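Local coordinates for protein aspartokinase 1, chloroplastic (Arabidopsis thaliana, PDB 2CDQ) that phosphorylates L-aspartate with ATP, the first step in making lysine, threonine, methionine and isoleucine, and binds lysine and S-adenosylmethionine as allosteric effectors, at residues T28-F33 with S58-L63; L246-V251 with P305-N310. One frame throughout, in Å; residues are numbered along the deposited sequence.

Interaction 1. Residues T28-F33 with S58-L63; sequences TCVMKF and SPVIVL
Met31 and Ile61 lie side by side on one face of a parallel strand pair. The CD1 of Ile61 sits 4.0 Å from the CB of Met31 and also meets its SD. With CG anti to the carbonyl carbon (chi1 -57°) and the chain extended to the sulfur, Met31 SD lies 3.8 Å from Pro59 CB. Met31 thus fills the hollow between Pro59 and Ile61. On the same face the CG2 of Ile61 reaches the CD2 of Phe33 at 4.0 Å, and the CD2 of Leu63 packs on the CB of Phe33. On the other face Val30 CG2 touches Val62 CG2, 3.6 Å away, the two side chains meeting at a slant. Four backbone bonds join strands 29-33 and 59-63, among them Met31 N to Val60 O at 2.7 Å. Just before the strands, Thr28 N binds Ser58 O, and Ser58 N in turn binds Thr28 OG1 at 2.8 Å. Strand 209-219 flanks the pair beside 59-63. Lys32 turns its end away from Val62 to a salt bridge with Asp234; it probably binds ATP, as in related enzymes. Helix 41-53 links the two strands, which makes this a beta-alpha-beta unit of the amino acid kinase fold.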
loop_
_atom_site.group_PDB
_atom_site.type_symbol
_atom_site.label_atom_id
_atom_site.label_comp_id
_atom_site.label_asym_id
_atom_site.label_seq_id
_atom_site.Cartn_x
_atom_site.Cartn_y
_atom_site.Cartn_z
ATOM N N THR A 28 30.703 22.754 -22.762
ATOM C CA THR A 28 29.332 22.951 -23.269
ATOM C C THR A 28 28.306 21.935 -22.769
ATOM O O THR A 28 27.120 22.260 -22.648
ATOM C CB THR A 28 29.273 22.999 -24.820
ATOM O OG1 THR A 28 30.065 21.938 -25.370
ATOM C CG2 THR A 28 29.780 24.340 -25.336
ATOM N N CYS A 29 28.763 20.716 -22.486
ATOM C CA CYS A 29 27.889 19.625 -22.042
ATOM C C CYS A 29 28.674 18.446 -21.471
ATOM O O CYS A 29 29.890 18.338 -21.655
ATOM C CB CYS A 29 27.018 19.131 -23.199
ATOM S SG CYS A 29 27.993 18.519 -24.582
ATOM N N VAL A 30 27.954 17.564 -20.783
ATOM C CA VAL A 30 28.510 16.317 -20.261
ATOM C C VAL A 30 27.872 15.113 -20.965
ATOM O O VAL A 30 26.651 15.047 -21.125
ATOM C CB VAL A 30 28.375 16.222 -18.713
ATOM C CG1 VAL A 30 27.013 16.718 -18.245
ATOM C CG2 VAL A 30 28.630 14.810 -18.230
ATOM N N MET A 31 28.714 14.183 -21.411
ATOM C CA MET A 31 28.250 12.964 -22.071
ATOM C C MET A 31 28.603 11.752 -21.224
ATOM O O MET A 31 29.763 11.553 -20.852
ATOM C CB MET A 31 28.852 12.842 -23.469
ATOM C CG MET A 31 28.544 14.034 -24.361
ATOM S SD MET A 31 29.529 14.057 -25.861
ATOM C CE MET A 31 28.393 13.328 -27.022
ATOM N N LYS A 32 27.584 10.963 -20.902
ATOM C CA LYS A 32 27.756 9.786 -20.068
ATOM C C LYS A 32 27.627 8.539 -20.921
ATOM O O LYS A 32 26.712 8.429 -21.743
ATOM C CB LYS A 32 26.721 9.768 -18.943
ATOM C CG LYS A 32 26.791 8.551 -18.037
ATOM C CD LYS A 32 25.922 7.416 -18.549
ATOM C CE LYS A 32 26.097 6.176 -17.705
ATOM N NZ LYS A 32 24.856 5.363 -17.735
ATOM N N PHE A 33 28.547 7.602 -20.705
ATOM C CA PHE A 33 28.559 6.333 -21.427
ATOM C C PHE A 33 28.591 5.143 -20.472
ATOM O O PHE A 33 29.392 5.103 -19.531
ATOM C CB PHE A 33 29.743 6.288 -22.400
ATOM C CG PHE A 33 29.637 7.280 -23.520
ATOM C CD1 PHE A 33 28.981 6.945 -24.702
ATOM C CD2 PHE A 33 30.176 8.553 -23.389
ATOM C CE1 PHE A 33 28.867 7.862 -25.744
ATOM C CE2 PHE A 33 30.066 9.484 -24.423
ATOM C CZ PHE A 33 29.408 9.137 -25.605
ATOM N N SER A 58 32.356 21.167 -26.739
ATOM C CA SER A 58 33.441 20.817 -25.813
ATOM C C SER A 58 32.893 20.012 -24.635
ATOM O O SER A 58 32.379 20.592 -23.674
ATOM C CB SER A 58 34.155 22.075 -25.296
ATOM O OG SER A 58 34.862 22.748 -26.325
ATOM N N PRO A 59 33.003 18.671 -24.699
ATOM C CA PRO A 59 32.307 17.814 -23.738
ATOM C C PRO A 59 33.118 17.419 -22.506
ATOM O O PRO A 59 34.351 17.481 -22.519
ATOM C CB PRO A 59 31.999 16.567 -24.566
ATOM C CG PRO A 59 33.112 16.507 -25.603
ATOM C CD PRO A 59 33.769 17.876 -25.677
ATOM N N VAL A 60 32.406 17.033 -21.448
ATOM C CA VAL A 60 32.991 16.294 -20.329
ATOM C C VAL A 60 32.488 14.858 -20.440
ATOM O O VAL A 60 31.286 14.629 -20.564
ATOM C CB VAL A 60 32.606 16.898 -18.950
ATOM C CG1 VAL A 60 32.901 15.917 -17.814
ATOM C CG2 VAL A 60 33.350 18.201 -18.709
ATOM N N ILE A 61 33.402 13.896 -20.415
ATOM C CA ILE A 61 33.026 12.500 -20.600
ATOM C C ILE A 61 32.980 11.751 -19.271
ATOM O O ILE A 61 33.935 11.777 -18.492
ATOM C CB ILE A 61 33.957 11.790 -21.612
ATOM C CG1 ILE A 61 34.104 12.622 -22.899
ATOM C CG2 ILE A 61 33.469 10.363 -21.906
ATOM C CD1 ILE A 61 32.806 12.818 -23.718
ATOM N N VAL A 62 31.845 11.107 -19.020
ATOM C CA VAL A 62 31.661 10.279 -17.837
ATOM C C VAL A 62 31.621 8.829 -18.283
ATOM O O VAL A 62 30.741 8.436 -19.056
ATOM C CB VAL A 62 30.350 10.629 -17.086
ATOM C CG1 VAL A 62 30.155 9.712 -15.886
ATOM C CG2 VAL A 62 30.371 12.070 -16.623
ATOM N N LEU A 63 32.574 8.038 -17.800
ATOM C CA LEU A 63 32.646 6.627 -18.171
ATOM C C LEU A 63 32.330 5.678 -17.031
ATOM O O LEU A 63 32.778 5.869 -15.899
ATOM C CB LEU A 63 34.020 6.268 -18.744
ATOM C CG LEU A 63 34.464 6.852 -20.079
ATOM C CD1 LEU A 63 35.771 6.207 -20.462
ATOM C CD2 LEU A 63 33.422 6.631 -21.162
#

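Interaction 2. Residues L246-V251 with P305-N310; sequences LKEIQV and PVRVKN
Glu248 and Arg307 meet in a salt bridge beside the parallel pair of strands 248-253 and 306-310. Glu248 can be followed outward. Glu248 CB lies 3.5 Å from the O of Pro305 and touches the proline ring at CG. Its CG stands between the backbone N and the carbonyl carbon (chi1 73°), and the chain then runs out extended. This carries the carboxylate across to the arginine. The carboxylate carbon CD lies at the edge of the guanidinium, in its plane. Glu248 OE1 takes the NE of Arg307 at 2.8 Å through its syn lone pair, and a weak bond from NH2 adds to it. The carboxylate and guanidinium planes are turned 42° apart. Glu248 OE2 takes the NE2 of Gln250, 2.7 Å away, nearly along its C-O axis. Two residues therefore hold the carboxylate and limit its rotation.

The NH1 of Arg307 is bonded to Pro317 O, so the guanidinium is held from a second direction. Lys309 CD touches the Gln250 amide, 3.9 Å from Gln250 CD, while the lysine NZ binds Pro314 O.

The other face is apolar. The CB of Ile249 meets the CG2 of Val306 at 4.1 Å, and Val251 packs loosely on Val306 and Val308. Backbone bonds run along the pair. They include Arg307 N to Ile249 O and Val251 N to Arg307 O, the latter at 2.6 Å.

Helix 232-244 covers Ile249 on this apolar face, through Ala237 and Thr238, and Leu291 touches Val306 and Val308. Strand 29-33 continues the sheet beyond 248-253, and strand 319-322 pairs antiparallel with 306-310.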
loop_
_atom_site.group_PDB
_atom_site.type_symbol
_atom_site.label_atom_id
_atom_site.label_comp_id
_atom_site.label_asym_id
_atom_site.label_seq_id
_atom_site.Cartn_x
_atom_site.Cartn_y
_atom_site.Cartn_z
ATOM N N LEU A 246 25.736 23.642 -17.176
ATOM C CA LEU A 246 25.745 23.378 -18.616
ATOM C C LEU A 246 24.342 23.422 -19.233
ATOM O O LEU A 246 23.340 23.447 -18.511
ATOM C CB LEU A 246 26.434 22.042 -18.897
ATOM C CG LEU A 246 27.814 21.863 -18.252
ATOM C CD1 LEU A 246 28.297 20.432 -18.374
ATOM C CD2 LEU A 246 28.829 22.812 -18.859
ATOM N N LYS A 247 24.281 23.447 -20.566
ATOM C CA LYS A 247 23.005 23.537 -21.292
ATOM C C LYS A 247 22.165 22.268 -21.149
ATOM O O LYS A 247 20.954 22.350 -20.936
ATOM C CB LYS A 247 23.225 23.823 -22.782
ATOM C CG LYS A 247 24.247 24.912 -23.124
ATOM C CD LYS A 247 24.466 24.983 -24.645
ATOM C CE LYS A 247 24.872 23.618 -25.234
ATOM N NZ LYS A 247 24.559 23.491 -26.688
ATOM N N GLU A 248 22.810 21.106 -21.288
ATOM C CA GLU A 248 22.143 19.804 -21.108
ATOM C C GLU A 248 23.077 18.683 -20.638
ATOM O O GLU A 248 24.296 18.757 -20.806
ATOM C CB GLU A 248 21.381 19.373 -22.376
ATOM C CG GLU A 248 22.247 18.919 -23.546
ATOM C CD GLU A 248 21.438 18.298 -24.683
ATOM O OE1 GLU A 248 20.210 18.512 -24.761
ATOM O OE2 GLU A 248 22.044 17.591 -25.512
ATOM N N ILE A 249 22.479 17.653 -20.041
ATOM C CA ILE A 249 23.185 16.426 -19.676
ATOM C C ILE A 249 22.717 15.313 -20.607
ATOM O O ILE A 249 21.519 15.073 -20.737
ATOM C CB ILE A 249 22.942 16.040 -18.194
ATOM C CG1 ILE A 249 23.411 17.169 -17.270
ATOM C CG2 ILE A 249 23.663 14.739 -17.839
ATOM C CD1 ILE A 249 22.545 17.366 -16.042
ATOM N N GLN A 250 23.669 14.659 -21.268
ATOM C CA GLN A 250 23.371 13.621 -22.251
ATOM C C GLN A 250 23.689 12.241 -21.707
ATOM O O GLN A 250 24.770 12.017 -21.172
ATOM C CB GLN A 250 24.179 13.850 -23.528
ATOM C CG GLN A 250 23.718 15.028 -24.377
ATOM C CD GLN A 250 24.522 15.188 -25.663
ATOM O OE1 GLN A 250 25.367 14.346 -26.002
ATOM N NE2 GLN A 250 24.260 16.276 -26.387
ATOM N N VAL A 251 22.745 11.320 -21.846
ATOM C CA VAL A 251 22.958 9.924 -21.463
ATOM C C VAL A 251 22.877 9.067 -22.723
ATOM O O VAL A 251 21.871 9.086 -23.434
ATOM C CB VAL A 251 21.935 9.466 -20.386
ATOM C CG1 VAL A 251 21.882 7.951 -20.266
ATOM C CG2 VAL A 251 22.268 10.089 -19.039
ATOM N N PRO A 305 17.916 20.228 -18.678
ATOM C CA PRO A 305 17.299 19.094 -19.376
ATOM C C PRO A 305 18.265 17.921 -19.533
ATOM O O PRO A 305 19.464 18.130 -19.735
ATOM C CB PRO A 305 16.938 19.674 -20.752
ATOM C CG PRO A 305 17.788 20.898 -20.903
ATOM C CD PRO A 305 17.954 21.440 -19.519
ATOM N N VAL A 306 17.743 16.703 -19.408
ATOM C CA VAL A 306 18.529 15.488 -19.641
ATOM C C VAL A 306 18.114 14.890 -20.984
ATOM O O VAL A 306 16.923 14.817 -21.294
ATOM C CB VAL A 306 18.386 14.469 -18.474
ATOM C CG1 VAL A 306 18.950 13.107 -18.848
ATOM C CG2 VAL A 306 19.086 14.994 -17.227
ATOM N N ARG A 307 19.101 14.502 -21.789
ATOM C CA ARG A 307 18.841 13.909 -23.101
ATOM C C ARG A 307 19.365 12.477 -23.199
ATOM O O ARG A 307 20.507 12.194 -22.821
ATOM C CB ARG A 307 19.446 14.764 -24.217
ATOM C CG ARG A 307 18.995 14.354 -25.617
ATOM C CD ARG A 307 19.628 15.234 -26.677
ATOM N NE ARG A 307 19.205 16.625 -26.553
ATOM C CZ ARG A 307 18.138 17.138 -27.154
ATOM N NH1 ARG A 307 17.372 16.378 -27.934
ATOM N NH2 ARG A 307 17.832 18.415 -26.971
ATOM N N VAL A 308 18.524 11.584 -23.711
ATOM C CA VAL A 308 18.928 10.202 -23.923
ATOM C C VAL A 308 19.105 9.974 -25.420
ATOM O O VAL A 308 18.148 10.088 -26.192
ATOM C CB VAL A 308 17.932 9.202 -23.298
ATOM C CG1 VAL A 308 18.451 7.788 -23.421
ATOM C CG2 VAL A 308 17.697 9.535 -21.835
ATOM N N LYS A 309 20.343 9.665 -25.816
ATOM C CA LYS A 309 20.731 9.583 -27.226
ATOM C C LYS A 309 21.171 8.190 -27.669
ATOM O O LYS A 309 21.579 7.353 -26.853
ATOM C CB LYS A 309 21.842 10.587 -27.539
ATOM C CG LYS A 309 21.441 12.037 -27.353
ATOM C CD LYS A 309 22.393 12.987 -28.049
ATOM C CE LYS A 309 21.997 13.206 -29.501
ATOM N NZ LYS A 309 22.800 14.296 -30.124
ATOM N N ASN A 310 21.097 7.966 -28.978
ATOM C CA ASN A 310 21.493 6.707 -29.591
ATOM C C ASN A 310 22.875 6.826 -30.234
ATOM O O ASN A 310 23.070 7.621 -31.152
ATOM C CB ASN A 310 20.454 6.301 -30.642
ATOM C CG ASN A 310 20.670 4.897 -31.173
ATOM O OD1 ASN A 310 21.491 4.141 -30.656
ATOM N ND2 ASN A 310 19.925 4.540 -32.211
#

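How the interactions relate
Interactions 1 and 2 are neighbours in one mixed sheet of the amino acid kinase domain, with centres about 9 Å apart. Strands 29-33 and 248-253 are adjacent and parallel, so the four strands run in the order 59-63, 29-33, 248-253, 306-310. Probable backbone hydrogen bonds join the two contacts: Val30 O to Gln250 N and Lys32 N to Gln250 O, each 3.0 Å. Along the chain interaction 1 closes before interaction 2 opens. Helix 232-244 packs on both, touching Val30 and Lys32 in one and Ile249 and Val251 in the other. The sheet thus brings strands distant in sequence together beside the predicted ATP-binding residue Lys32.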